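Long-range contacts in methyltransferase-like protein (Saccharopolyspora spinosa, PDB 4PNE), which catalyses a [4+2] cycloaddition in spinosyn biosynthesis, using a fold like that of S-adenosylmethionine-dependent methyltransferases: residues E86-D91 against A163-Q168; G190-V195 against T296-V301; V94-V99 against I116-I121. All coordinates share one frame; numbering follows the deposited sequence.

Contact 1 of 3, residues E86-D91 against A163-Q168. With SAH (S-adenosyl-L-homocysteine), chain C.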
ATOM      1  N   GLU A  86     -11.175  -4.431   8.754  1.00 13.05           N
ATOM      2  CA  GLU A  86     -11.791  -5.457   9.603  1.00 14.49           C
ATOM      3  C   GLU A  86     -10.773  -6.143  10.489  1.00 16.32           C
ATOM      4  O   GLU A  86     -11.033  -6.457  11.651  1.00 18.53           O
ATOM      5  CB  GLU A  86     -12.468  -6.545   8.766  1.00 23.29           C
ATOM      6  CG  GLU A  86     -13.807  -6.234   8.166  1.00 33.67           C
ATOM      7  CD  GLU A  86     -14.387  -7.472   7.477  1.00 35.04           C
ATOM      8  OE1 GLU A  86     -15.011  -7.342   6.398  1.00 44.54           O
ATOM      9  OE2 GLU A  86     -14.171  -8.584   8.002  1.00 35.83           O
ATOM     10  N   ARG A  87      -9.582  -6.349   9.948  1.00 11.48           N
ATOM     11  CA  ARG A  87      -8.556  -7.156  10.595  1.00 17.31           C
ATOM     12  C   ARG A  87      -7.671  -6.343  11.530  1.00 16.06           C
ATOM     13  O   ARG A  87      -6.906  -6.915  12.318  1.00 14.97           O
ATOM     14  CB  ARG A  87      -7.694  -7.843   9.530  1.00 20.45           C
ATOM     15  CG  ARG A  87      -8.389  -8.955   8.772  1.00 21.71           C
ATOM     16  CD  ARG A  87      -7.799  -9.109   7.364  1.00 17.32           C
ATOM     17  NE  ARG A  87      -8.419 -10.170   6.578  1.00 22.69           N
ATOM     18  CZ  ARG A  87      -9.695 -10.185   6.185  1.00 30.67           C
ATOM     19  NH1 ARG A  87     -10.538  -9.213   6.538  1.00 23.76           N
ATOM     20  NH2 ARG A  87     -10.154 -11.210   5.470  1.00 34.02           N
ATOM     21  N   THR A  88      -7.801  -5.012  11.476  1.00 13.54           N
ATOM     22  CA  THR A  88      -6.838  -4.141  12.133  1.00 13.72           C
ATOM     23  C   THR A  88      -7.458  -3.068  13.028  1.00 13.00           C
ATOM     24  O   THR A  88      -6.800  -2.597  13.943  1.00 17.95           O
ATOM     25  CB  THR A  88      -5.934  -3.430  11.112  1.00 16.74           C
ATOM     26  OG1 THR A  88      -6.737  -2.650  10.215  1.00 12.58           O
ATOM     27  CG2 THR A  88      -5.151  -4.433  10.349  1.00 12.99           C
ATOM     28  N   VAL A  89      -8.711  -2.696  12.790  1.00 14.88           N
ATOM     29  CA  VAL A  89      -9.354  -1.646  13.574  1.00 14.98           C
ATOM     30  C   VAL A  89     -10.315  -2.374  14.483  1.00 14.77           C
ATOM     31  O   VAL A  89     -11.413  -2.734  14.084  1.00 18.01           O
ATOM     32  CB  VAL A  89     -10.071  -0.611  12.693  1.00 17.76           C
ATOM     33  CG1 VAL A  89     -10.803   0.431  13.526  1.00 15.91           C
ATOM     34  CG2 VAL A  89      -9.064   0.077  11.757  1.00 16.18           C
ATOM     35  N   LEU A  90      -9.883  -2.607  15.713  1.00 17.03           N
ATOM     36  CA  LEU A  90     -10.582  -3.548  16.570  1.00 17.99           C
ATOM     37  C   LEU A  90     -11.519  -2.843  17.551  1.00 25.30           C
ATOM     38  O   LEU A  90     -12.325  -3.493  18.220  1.00 20.66           O
ATOM     39  CB  LEU A  90      -9.570  -4.403  17.321  1.00 19.29           C
ATOM     40  CG  LEU A  90      -8.514  -5.132  16.475  1.00 19.61           C
ATOM     41  CD1 LEU A  90      -7.627  -5.956  17.383  1.00 21.37           C
ATOM     42  CD2 LEU A  90      -9.134  -5.994  15.384  1.00 22.93           C
ATOM     43  N   ASP A  91     -11.443  -1.514  17.612  1.00 19.19           N
ATOM     44  CA  ASP A  91     -12.300  -0.748  18.499  1.00 18.67           C
ATOM     45  C   ASP A  91     -12.314   0.705  18.061  1.00 19.30           C
ATOM     46  O   ASP A  91     -11.495   1.096  17.248  1.00 18.44           O
ATOM     47  CB  ASP A  91     -11.790  -0.865  19.937  1.00 24.05           C
ATOM     48  CG  ASP A  91     -12.884  -0.721  20.962  1.00 34.35           C
ATOM     49  OD1 ASP A  91     -13.963  -0.153  20.641  1.00 33.19           O
ATOM     50  OD2 ASP A  91     -12.660  -1.209  22.091  1.00 34.07           O
ATOM     51  N   ALA A 163      -2.414   0.105  16.158  1.00 10.25           N
ATOM     52  CA  ALA A 163      -2.448  -0.645  14.922  1.00 10.34           C
ATOM     53  C   ALA A 163      -1.684   0.081  13.849  1.00  8.62           C
ATOM     54  O   ALA A 163      -1.353   1.272  13.987  1.00 10.39           O
ATOM     55  CB  ALA A 163      -3.865  -0.873  14.469  1.00 14.44           C
ATOM     56  N   ALA A 164      -1.428  -0.643  12.774  1.00 10.77           N
ATOM     57  CA  ALA A 164      -0.778  -0.106  11.609  1.00 10.56           C
ATOM     58  C   ALA A 164      -1.238  -0.804  10.353  1.00  8.73           C
ATOM     59  O   ALA A 164      -1.607  -1.972  10.399  1.00 10.67           O
ATOM     60  CB  ALA A 164       0.712  -0.259  11.753  1.00 10.42           C
ATOM     61  N   TRP A 165      -1.163  -0.097   9.229  1.00  7.96           N
ATOM     62  CA  TRP A 165      -1.320  -0.656   7.892  1.00  9.54           C
ATOM     63  C   TRP A 165      -0.004  -0.525   7.105  1.00  9.89           C
ATOM     64  O   TRP A 165       0.676   0.479   7.201  1.00 10.50           O
ATOM     65  CB  TRP A 165      -2.388   0.059   7.094  1.00 12.61           C
ATOM     66  CG  TRP A 165      -3.737   0.040   7.628  1.00  9.58           C
ATOM     67  CD1 TRP A 165      -4.257  -0.866   8.509  1.00 11.25           C
ATOM     68  CD2 TRP A 165      -4.772   0.987   7.360  1.00 11.69           C
ATOM     69  NE1 TRP A 165      -5.573  -0.567   8.760  1.00 11.95           N
ATOM     70  CE2 TRP A 165      -5.907   0.570   8.067  1.00 14.08           C
ATOM     71  CE3 TRP A 165      -4.863   2.128   6.545  1.00 15.95           C
ATOM     72  CZ2 TRP A 165      -7.097   1.277   8.041  1.00 17.91           C
ATOM     73  CZ3 TRP A 165      -6.050   2.809   6.494  1.00 19.70           C
ATOM     74  CH2 TRP A 165      -7.152   2.392   7.228  1.00 20.96           C
ATOM     75  N   ALA A 166       0.281  -1.493   6.230  1.00 11.80           N
ATOM     76  CA  ALA A 166       1.240  -1.284   5.153  1.00 10.79           C
ATOM     77  C   ALA A 166       0.626  -1.942   3.935  1.00 11.51           C
ATOM     78  O   ALA A 166       0.861  -3.123   3.680  1.00 10.46           O
ATOM     79  CB  ALA A 166       2.613  -1.852   5.468  1.00 11.07           C
ATOM     80  N   MET A 167      -0.222  -1.176   3.252  1.00 10.37           N
ATOM     81  CA  MET A 167      -0.913  -1.628   2.058  1.00 11.23           C
ATOM     82  C   MET A 167      -0.092  -1.243   0.858  1.00 11.85           C
ATOM     83  O   MET A 167      -0.102  -0.091   0.459  1.00 11.51           O
ATOM     84  CB  MET A 167      -2.320  -1.040   2.009  1.00 10.64           C
ATOM     85  CG  MET A 167      -3.324  -1.714   2.915  1.00 16.64           C
ATOM     86  SD  MET A 167      -5.059  -1.223   2.586  1.00 23.60           S
ATOM     87  CE  MET A 167      -5.053   0.205   3.637  1.00 21.97           C
ATOM     88  N   GLN A 168       0.676  -2.230   0.378  1.00 11.58           N
ATOM     89  CA  GLN A 168       1.588  -2.143  -0.760  1.00 12.61           C
ATOM     90  C   GLN A 168       2.641  -1.037  -0.616  1.00 12.43           C
ATOM     91  O   GLN A 168       2.925  -0.278  -1.549  1.00 14.61           O
ATOM     92  CB  GLN A 168       0.814  -1.988  -2.072  1.00 11.34           C
ATOM     93  CG  GLN A 168       0.200  -3.256  -2.535  1.00 12.44           C
ATOM     94  CD  GLN A 168      -0.644  -3.071  -3.787  1.00 10.99           C
ATOM     95  OE1 GLN A 168      -1.820  -3.423  -3.800  1.00  9.93           O
ATOM     96  NE2 GLN A 168      -0.074  -2.445  -4.802  1.00 13.19           N
TER
HETATM   97  N   SAH C 301      -1.327   2.500   1.091  1.00 14.33           N
HETATM   98  CA  SAH C 301      -1.726   3.383  -0.009  1.00 14.15           C
HETATM   99  CB  SAH C 301      -0.620   3.662  -1.024  1.00 12.04           C
HETATM  100  CG  SAH C 301       0.213   2.507  -1.521  1.00 15.82           C
HETATM  101  SD  SAH C 301       1.320   3.038  -2.835  1.00 13.88           S
HETATM  102  C   SAH C 301      -2.930   2.804  -0.699  1.00 15.95           C
HETATM  103  O   SAH C 301      -3.598   3.508  -1.434  1.00 14.49           O
HETATM  104  OXT SAH C 301      -3.279   1.649  -0.440  1.00 12.84           O
HETATM  105  C5' SAH C 301       2.857   3.002  -1.878  1.00 13.54           C
HETATM  106  C4' SAH C 301       2.970   4.120  -0.852  1.00 13.18           C
HETATM  107  O4' SAH C 301       4.087   3.878  -0.006  1.00 13.04           O
HETATM  108  C3' SAH C 301       3.205   5.496  -1.451  1.00 13.27           C
HETATM  109  O3' SAH C 301       2.322   6.370  -0.774  1.00 13.01           O
HETATM  110  C2' SAH C 301       4.665   5.786  -1.140  1.00 12.47           C
HETATM  111  O2' SAH C 301       5.046   7.158  -1.052  1.00 14.47           O
HETATM  112  C1' SAH C 301       4.825   5.055   0.192  1.00 11.84           C
HETATM  113  N9  SAH C 301       6.236   4.795   0.533  1.00 12.01           N
HETATM  114  C8  SAH C 301       7.235   4.250  -0.206  1.00 17.45           C
HETATM  115  N7  SAH C 301       8.384   4.253   0.508  1.00 13.74           N
HETATM  116  C5  SAH C 301       8.118   4.817   1.703  1.00 11.02           C
HETATM  117  C6  SAH C 301       8.900   5.096   2.804  1.00 15.50           C
HETATM  118  N6  SAH C 301      10.186   4.781   2.842  1.00 16.07           N
HETATM  119  N1  SAH C 301       8.331   5.664   3.887  1.00 11.53           N
HETATM  120  C2  SAH C 301       6.992   5.994   3.903  1.00 13.25           C
HETATM  121  N3  SAH C 301       6.219   5.767   2.800  1.00 14.60           N
HETATM  122  C4  SAH C 301       6.777   5.158   1.730  1.00 11.18           C
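Thr88 and Trp165 make the one hydrogen bond between E86-D91 and A163-Q168. The indole NE1 of Trp165 donates to the hydroxyl OG1 of Thr88 over 2.8 Å, with an N-H...O angle of 153°. The oxygen lies close to the indole plane, at the pyrrole edge. Thr88 CB also lies in that plane, and the two side chains cross at about a right angle. OG1 sits between the backbone N and the carbonyl carbon of Thr88 (chi1 59°). There it can also give a hydrogen bond to the carbonyl O of Val84, one turn back in helix 73-88. The hydroxyl takes part in two hydrogen bonds, and the buried indole N-H is satisfied.

One apolar pair adds to this: Val89 CG2 lies 4.4 Å from Trp165 CZ2, obliquely to the ring. Leu96 of strand 95-99 touches Val89, Ala163 and Trp165, and so bridges the two segments. Within the strand, Met167 bends at chi3 (-87°), and its methyl CE sits 3.4 Å above the indole plane, offset toward the rim. Val110 of helix 105-113 also touches the indole.

A separate van der Waals contact sets the methyl CB of Ala163 3.4 Å from the carbonyl O of Thr88.

The ligand contacts come at the other end of the strand. The amino N of S-adenosyl-L-homocysteine donates to Met167 O, 2.9 Å away. Gln168 O lies 3.3 Å from the ligand C5'. His61 and Ile60 are further ligand partners.

The contact packs helix 73-88 and the residues that follow it against a central strand of the Rossmann-like methyltransferase fold, whose C-terminal strand ends carry the S-adenosyl-L-homocysteine pocket.

Contact 2 of 3, residues G190-V195 against T296-V301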
ATOM      1  N   GLY A 190       0.859  -6.008  21.745  1.00 14.03           N
ATOM      2  CA  GLY A 190      -0.411  -6.496  21.253  1.00 15.61           C
ATOM      3  C   GLY A 190      -0.936  -5.766  20.023  1.00 14.61           C
ATOM      4  O   GLY A 190      -1.932  -6.181  19.469  1.00 15.82           O
ATOM      5  N   GLY A 191      -0.294  -4.668  19.634  1.00 13.35           N
ATOM      6  CA  GLY A 191      -0.707  -3.900  18.470  1.00 11.86           C
ATOM      7  C   GLY A 191      -0.656  -4.712  17.188  1.00 14.24           C
ATOM      8  O   GLY A 191       0.271  -5.484  16.971  1.00 13.38           O
ATOM      9  N   ILE A 192      -1.625  -4.454  16.319  1.00 12.62           N
ATOM     10  CA  ILE A 192      -1.817  -5.206  15.097  1.00 11.89           C
ATOM     11  C   ILE A 192      -1.312  -4.508  13.842  1.00 13.28           C
ATOM     12  O   ILE A 192      -1.573  -3.320  13.654  1.00 13.37           O
ATOM     13  CB  ILE A 192      -3.294  -5.484  14.886  1.00 14.31           C
ATOM     14  CG1 ILE A 192      -3.928  -6.063  16.143  1.00 24.61           C
ATOM     15  CG2 ILE A 192      -3.479  -6.402  13.681  1.00 16.55           C
ATOM     16  CD1 ILE A 192      -3.519  -7.469  16.454  1.00 25.57           C
ATOM     17  N   LEU A 193      -0.583  -5.241  13.003  1.00 12.54           N
ATOM     18  CA  LEU A 193      -0.145  -4.748  11.697  1.00 10.57           C
ATOM     19  C   LEU A 193      -0.836  -5.516  10.599  1.00 12.15           C
ATOM     20  O   LEU A 193      -0.783  -6.744  10.577  1.00 13.24           O
ATOM     21  CB  LEU A 193       1.371  -4.883  11.518  1.00 10.86           C
ATOM     22  CG  LEU A 193       1.963  -4.668  10.118  1.00 13.38           C
ATOM     23  CD1 LEU A 193       1.791  -3.217   9.651  1.00 11.11           C
ATOM     24  CD2 LEU A 193       3.452  -5.100  10.099  1.00 14.48           C
ATOM     25  N   GLY A 194      -1.464  -4.807   9.678  1.00  9.25           N
ATOM     26  CA  GLY A 194      -2.022  -5.428   8.497  1.00 12.29           C
ATOM     27  C   GLY A 194      -1.215  -5.041   7.290  1.00 12.04           C
ATOM     28  O   GLY A 194      -1.031  -3.851   7.051  1.00 11.34           O
ATOM     29  N   VAL A 195      -0.748  -6.036   6.548  1.00 11.54           N
ATOM     30  CA  VAL A 195       0.070  -5.863   5.363  1.00  9.47           C
ATOM     31  C   VAL A 195      -0.588  -6.442   4.128  1.00 12.57           C
ATOM     32  O   VAL A 195      -1.071  -7.577   4.159  1.00 11.94           O
ATOM     33  CB  VAL A 195       1.442  -6.557   5.532  1.00 10.36           C
ATOM     34  CG1 VAL A 195       2.308  -6.534   4.258  1.00 13.12           C
ATOM     35  CG2 VAL A 195       2.185  -6.033   6.772  1.00 11.94           C
ATOM     36  N   THR A 296      -1.772 -10.512   8.580  1.00 12.85           N
ATOM     37  CA  THR A 296      -2.044  -9.868   9.862  1.00 10.58           C
ATOM     38  C   THR A 296      -1.004 -10.380  10.840  1.00 19.57           C
ATOM     39  O   THR A 296      -0.744 -11.583  10.948  1.00 13.59           O
ATOM     40  CB  THR A 296      -3.469 -10.155  10.358  1.00 18.57           C
ATOM     41  OG1 THR A 296      -4.396  -9.906   9.291  1.00 23.26           O
ATOM     42  CG2 THR A 296      -3.821  -9.287  11.566  1.00 20.42           C
ATOM     43  N   ALA A 297      -0.371  -9.447  11.530  1.00 13.99           N
ATOM     44  CA  ALA A 297       0.685  -9.749  12.457  1.00 13.82           C
ATOM     45  C   ALA A 297       0.507  -8.881  13.663  1.00 13.94           C
ATOM     46  O   ALA A 297      -0.237  -7.895  13.606  1.00 13.94           O
ATOM     47  CB  ALA A 297       2.021  -9.509  11.835  1.00 16.55           C
ATOM     48  N   ARG A 298       1.111  -9.260  14.790  1.00 15.48           N
ATOM     49  CA  ARG A 298       1.014  -8.394  15.967  1.00 15.73           C
ATOM     50  C   ARG A 298       2.304  -8.374  16.785  1.00 13.04           C
ATOM     51  O   ARG A 298       3.114  -9.308  16.750  1.00 13.90           O
ATOM     52  CB  ARG A 298      -0.146  -8.805  16.837  1.00 22.14           C
ATOM     53  CG  ARG A 298       0.162  -9.903  17.756  1.00 22.90           C
ATOM     54  CD  ARG A 298      -0.884  -9.996  18.824  1.00 20.45           C
ATOM     55  NE  ARG A 298      -0.853 -11.353  19.311  1.00 27.31           N
ATOM     56  CZ  ARG A 298      -1.694 -11.848  20.195  1.00 26.51           C
ATOM     57  NH1 ARG A 298      -2.648 -11.081  20.719  1.00 26.85           N
ATOM     58  NH2 ARG A 298      -1.562 -13.111  20.545  1.00 23.89           N
ATOM     59  N   LYS A 299       2.487  -7.283  17.498  1.00 15.49           N
ATOM     60  CA  LYS A 299       3.548  -7.142  18.457  1.00 15.53           C
ATOM     61  C   LYS A 299       3.151  -8.016  19.645  1.00 15.22           C
ATOM     62  O   LYS A 299       2.012  -7.951  20.100  1.00 16.88           O
ATOM     63  CB  LYS A 299       3.710  -5.695  18.873  1.00 14.12           C
ATOM     64  CG  LYS A 299       4.963  -5.416  19.737  1.00 13.39           C
ATOM     65  CD  LYS A 299       5.129  -3.971  20.025  1.00 13.66           C
ATOM     66  CE  LYS A 299       6.455  -3.671  20.706  1.00 13.13           C
ATOM     67  NZ  LYS A 299       6.725  -2.241  20.690  1.00 15.79           N
ATOM     68  N   PRO A 300       4.072  -8.869  20.108  1.00 16.18           N
ATOM     69  CA  PRO A 300       3.763  -9.718  21.264  1.00 21.80           C
ATOM     70  C   PRO A 300       3.254  -8.887  22.439  1.00 20.99           C
ATOM     71  O   PRO A 300       3.679  -7.732  22.635  1.00 16.68           O
ATOM     72  CB  PRO A 300       5.105 -10.389  21.559  1.00 19.16           C
ATOM     73  CG  PRO A 300       5.803 -10.446  20.261  1.00 21.47           C
ATOM     74  CD  PRO A 300       5.415  -9.147  19.569  1.00 18.50           C
ATOM     75  N   VAL A 301       2.285  -9.431  23.174  1.00 19.18           N
ATOM     76  CA  VAL A 301       1.736  -8.724  24.324  1.00 24.51           C
ATOM     77  C   VAL A 301       2.794  -8.605  25.411  1.00 28.00           C
ATOM     78  O   VAL A 301       3.749  -9.397  25.469  1.00 31.28           O
ATOM     79  CB  VAL A 301       0.467  -9.416  24.897  1.00 25.79           C
ATOM     80  CG1 VAL A 301      -0.608  -9.608  23.815  1.00 27.58           C
ATOM     81  CG2 VAL A 301       0.822 -10.734  25.557  1.00 31.53           C
TER
HETATM   82  O   HOH W   1      -3.377  -8.137  20.673  1.00 22.42           O
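Leu193 and Ala297 form the hydrogen-bonded antiparallel pair at the tight end of this contact. Leu193 N donates to Ala297 O over 2.7 Å, and Ala297 N donates to Leu193 O over 2.9 Å. On either side lie the non-hydrogen-bonded pairs Ile192 with Arg298 and Gly194 with Thr296. The axes of the short strands 191-195 and 296-298 come within 4.5 Å, at 152° between their directions.

The branched side chains of Ile192 and Thr296 meet on the same face, where CG2 of Ile192 touches CG2 of Thr296 at 3.6 Å. Both methyl groups stand opposite the backbone N of their own residues. The other branch of Ile192 turns the other way along the partner strand, and its CD1 packs on CB of Arg298. Leu238 of strand 236-242 covers this face, touching Ile192, Thr296 and Arg298. On the opposite face, Phe235 touches both Leu193 and Ala297.

The pairing grows less regular toward the chain end. Lys299 N still makes a straight bond to Gly191 O (162°). Gly190 N then meets Lys299 O at 2.8 Å from above the carbonyl plane, with only a weak bond to Pro300 O. At Gly190 the chain turns a corner with phi 84°, a backbone conformation that suits a residue without a side chain. Here a water donates to Gly190 O at 2.7 Å and accepts from Arg298 NH1. The guanidinium is further paired with Glu236, while Lys299 NZ leads away to the carbonyl groups of Leu187 and Leu184. Val301 is exposed.

Strand 290-298 runs antiparallel between strands 191-200 and 236-242, the 3-2-1-4-5-7-6 order with a reversed seventh strand characteristic of class I methyltransferase folds.

Contact 3 of 3, residues V94-V99 against I116-I121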
ATOM      1  N   VAL A  94      -8.809   4.166  18.946  1.00 12.98           N
ATOM      2  CA  VAL A  94      -7.433   3.700  18.767  1.00 14.48           C
ATOM      3  C   VAL A  94      -6.677   4.655  17.855  1.00 12.79           C
ATOM      4  O   VAL A  94      -7.287   5.497  17.172  1.00 12.30           O
ATOM      5  CB  VAL A  94      -7.393   2.294  18.167  1.00 14.43           C
ATOM      6  CG1 VAL A  94      -8.034   1.267  19.103  1.00 19.00           C
ATOM      7  CG2 VAL A  94      -8.094   2.250  16.827  1.00 15.32           C
ATOM      8  N   ARG A  95      -5.351   4.538  17.883  1.00 10.46           N
ATOM      9  CA  ARG A  95      -4.458   5.310  17.042  1.00 14.08           C
ATOM     10  C   ARG A  95      -3.823   4.332  16.070  1.00 11.21           C
ATOM     11  O   ARG A  95      -3.315   3.300  16.492  1.00 11.24           O
ATOM     12  CB  ARG A  95      -3.382   6.049  17.860  1.00 14.03           C
ATOM     13  CG  ARG A  95      -2.740   7.181  17.082  1.00 21.22           C
ATOM     14  CD  ARG A  95      -1.629   7.870  17.842  1.00 17.73           C
ATOM     15  NE  ARG A  95      -0.912   8.763  16.947  1.00 21.72           N
ATOM     16  CZ  ARG A  95       0.282   9.290  17.215  1.00 22.87           C
ATOM     17  NH1 ARG A  95       0.867  10.078  16.323  1.00 20.74           N
ATOM     18  NH2 ARG A  95       0.887   9.020  18.367  1.00 21.60           N
ATOM     19  N   LEU A  96      -3.872   4.653  14.782  1.00  9.96           N
ATOM     20  CA  LEU A  96      -3.416   3.790  13.708  1.00 12.19           C
ATOM     21  C   LEU A  96      -2.370   4.505  12.838  1.00 10.85           C
ATOM     22  O   LEU A  96      -2.596   5.662  12.455  1.00 11.17           O
ATOM     23  CB  LEU A  96      -4.616   3.357  12.858  1.00 11.97           C
ATOM     24  CG  LEU A  96      -4.338   2.275  11.828  1.00 16.98           C
ATOM     25  CD1 LEU A  96      -5.509   1.317  11.742  1.00 16.71           C
ATOM     26  CD2 LEU A  96      -4.078   2.929  10.514  1.00 13.62           C
ATOM     27  N   LEU A  97      -1.237   3.858  12.557  1.00 12.22           N
ATOM     28  CA  LEU A  97      -0.236   4.392  11.633  1.00 11.68           C
ATOM     29  C   LEU A  97      -0.425   3.771  10.247  1.00 13.59           C
ATOM     30  O   LEU A  97      -0.299   2.559  10.100  1.00 11.35           O
ATOM     31  CB  LEU A  97       1.176   4.104  12.148  1.00 12.13           C
ATOM     32  CG  LEU A  97       2.370   4.595  11.336  1.00 12.63           C
ATOM     33  CD1 LEU A  97       2.415   6.087  11.329  1.00 15.02           C
ATOM     34  CD2 LEU A  97       3.652   3.972  11.861  1.00 15.43           C
ATOM     35  N   ASP A  98      -0.727   4.598   9.260  1.00 10.39           N
ATOM     36  CA  ASP A  98      -0.883   4.193   7.866  1.00 10.52           C
ATOM     37  C   ASP A  98       0.471   4.414   7.150  1.00 13.40           C
ATOM     38  O   ASP A  98       0.834   5.524   6.776  1.00  9.53           O
ATOM     39  CB  ASP A  98      -2.078   4.998   7.259  1.00 13.19           C
ATOM     40  CG  ASP A  98      -2.403   4.619   5.823  1.00 17.84           C
ATOM     41  OD1 ASP A  98      -1.840   3.645   5.314  1.00 14.65           O
ATOM     42  OD2 ASP A  98      -3.235   5.338   5.216  1.00 20.07           O
ATOM     43  N   VAL A  99       1.232   3.345   7.019  1.00  9.39           N
ATOM     44  CA  VAL A  99       2.610   3.381   6.561  1.00  9.03           C
ATOM     45  C   VAL A  99       2.617   3.367   5.040  1.00 10.55           C
ATOM     46  O   VAL A  99       2.308   2.356   4.433  1.00 11.43           O
ATOM     47  CB  VAL A  99       3.398   2.205   7.080  1.00  8.47           C
ATOM     48  CG1 VAL A  99       4.844   2.265   6.536  1.00 12.38           C
ATOM     49  CG2 VAL A  99       3.395   2.207   8.584  1.00 10.85           C
ATOM     50  N   ILE A 116     -11.603   6.978  15.157  1.00 13.00           N
ATOM     51  CA  ILE A 116     -10.212   6.672  15.461  1.00 12.82           C
ATOM     52  C   ILE A 116      -9.337   7.794  14.977  1.00 16.23           C
ATOM     53  O   ILE A 116      -9.811   8.730  14.334  1.00 15.52           O
ATOM     54  CB  ILE A 116      -9.761   5.336  14.810  1.00 13.33           C
ATOM     55  CG1 ILE A 116      -9.783   5.412  13.276  1.00 14.87           C
ATOM     56  CG2 ILE A 116     -10.655   4.230  15.257  1.00 13.75           C
ATOM     57  CD1 ILE A 116      -9.312   4.139  12.597  1.00 15.98           C
ATOM     58  N   GLN A 117      -8.052   7.704  15.310  1.00 11.99           N
ATOM     59  CA  GLN A 117      -7.064   8.667  14.863  1.00 11.00           C
ATOM     60  C   GLN A 117      -6.053   7.953  13.971  1.00 12.06           C
ATOM     61  O   GLN A 117      -5.406   6.992  14.397  1.00 13.01           O
ATOM     62  CB  GLN A 117      -6.372   9.347  16.044  1.00 13.76           C
ATOM     63  CG  GLN A 117      -7.203  10.453  16.710  1.00 17.65           C
ATOM     64  CD  GLN A 117      -8.167   9.905  17.749  1.00 22.59           C
ATOM     65  OE1 GLN A 117      -7.789   9.664  18.884  1.00 17.12           O
ATOM     66  NE2 GLN A 117      -9.421   9.703  17.359  1.00 21.22           N
ATOM     67  N   ILE A 118      -5.974   8.380  12.710  1.00  9.70           N
ATOM     68  CA  ILE A 118      -5.031   7.832  11.756  1.00 12.51           C
ATOM     69  C   ILE A 118      -3.961   8.854  11.471  1.00 12.83           C
ATOM     70  O   ILE A 118      -4.267  10.003  11.134  1.00 12.41           O
ATOM     71  CB  ILE A 118      -5.704   7.438  10.455  1.00 13.07           C
ATOM     72  CG1 ILE A 118      -6.850   6.464  10.708  1.00 13.04           C
ATOM     73  CG2 ILE A 118      -4.674   6.792   9.542  1.00 10.90           C
ATOM     74  CD1 ILE A 118      -7.666   6.099   9.446  1.00 13.15           C
ATOM     75  N   THR A 119      -2.721   8.423  11.648  1.00 10.12           N
ATOM     76  CA  THR A 119      -1.527   9.137  11.241  1.00 11.64           C
ATOM     77  C   THR A 119      -1.092   8.490   9.932  1.00 10.80           C
ATOM     78  O   THR A 119      -0.634   7.372   9.954  1.00 11.18           O
ATOM     79  CB  THR A 119      -0.410   9.033  12.302  1.00 19.87           C
ATOM     80  OG1 THR A 119      -0.873   9.589  13.559  1.00 23.58           O
ATOM     81  CG2 THR A 119       0.854   9.753  11.853  1.00 22.13           C
ATOM     82  N   GLY A 120      -1.199   9.190   8.800  1.00 11.41           N
ATOM     83  CA  GLY A 120      -0.776   8.662   7.509  1.00 11.54           C
ATOM     84  C   GLY A 120       0.555   9.222   7.112  1.00 10.20           C
ATOM     85  O   GLY A 120       0.724  10.438   7.141  1.00 12.90           O
ATOM     86  N   ILE A 121       1.514   8.385   6.755  1.00  8.82           N
ATOM     87  CA  ILE A 121       2.818   8.845   6.339  1.00 11.00           C
ATOM     88  C   ILE A 121       3.153   8.397   4.922  1.00 11.36           C
ATOM     89  O   ILE A 121       2.792   7.305   4.499  1.00 11.76           O
ATOM     90  CB  ILE A 121       3.937   8.381   7.285  1.00 11.66           C
ATOM     91  CG1 ILE A 121       4.030   6.856   7.358  1.00 12.27           C
ATOM     92  CG2 ILE A 121       3.686   8.925   8.675  1.00 14.47           C
ATOM     93  CD1 ILE A 121       5.285   6.348   8.090  1.00 12.78           C
TER
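The first beta-alpha-beta unit of the Rossmann-like sheet is formed by strand 95-99, helix 105-113 and strand 117-122, and its two parallel strands meet here. Val94 O accepts from Gln117 N in a nearly straight bond (175°). Beside it, Val94 CG2 and Ile116 CG2 touch at 3.6 Å. The pattern then steps from strand to strand. Leu96 uses its N to Gln117 O and its O to Thr119 N. Asp98 does the same with Thr119 O and Ile121 N. The axes run 19° apart.

The face of Leu96, Asp98 and Ile118 meets helix 105-113 and is apolar apart from Asp98. Leu96 and Ile118 lie side by side, pointing the same way, with Leu96 CD2 4.0 Å from Ile118 CG2. That same methyl of Ile118 reaches CB of Asp98 at 3.9 Å. Ala107 of the helix touches both Asp98 and Ile118. The side chain of Asp98 comes to about 4 Å (nearest atoms) from the bound S-adenosyl-L-homocysteine. Beyond the strand, Gly102, a ligand-binding residue, stands in a glycine-rich sequence consistent with a Rossmann-type turn.

The other face carries Leu97, Thr119 and Ile121. Leu97 CD1 touches both Thr119 CG2, at 4.0 Å, and Ile121 CG2, at 4.1 Å. Strand 144-148 lies next to strand 117-122 in the sheet, and its Asp145 touches Thr119. Val99, at the strand end, touches Ala151, another ligand-binding residue.

Arg95 runs out extended along this face, its CG opposite the backbone N (chi1 -162°). This lays its guanidinium edge-on to Thr119, whose OG1 receives two weak bonds, from Arg95 NH1 at 3.3 Å and from Arg95 NE at 3.5 Å.

Overall arrangement
From the N terminus, helix 73-88 leads to E86-D91, which opens contact 1. Strand 95-99 follows and pairs across helix 105-113 with strand 117-122, so contact 3 closes a short loop lying wholly within the longer one of contact 1. That longer loop closes at strand 161-167, which is inserted between strands 95-99 and 191-200. Through backbone hydrogen bonds Trp165 joins Leu97 and Val99, and Ala164 and Ala166 join Ile192 and Gly194. Contact 2 then closes a separate loop of 100 residues that includes strand 236-242, and joins strand 191-200 to the last strand, 290-298. Contacts 2 and 3 do not touch; the strand of contact 1 links them in one sheet.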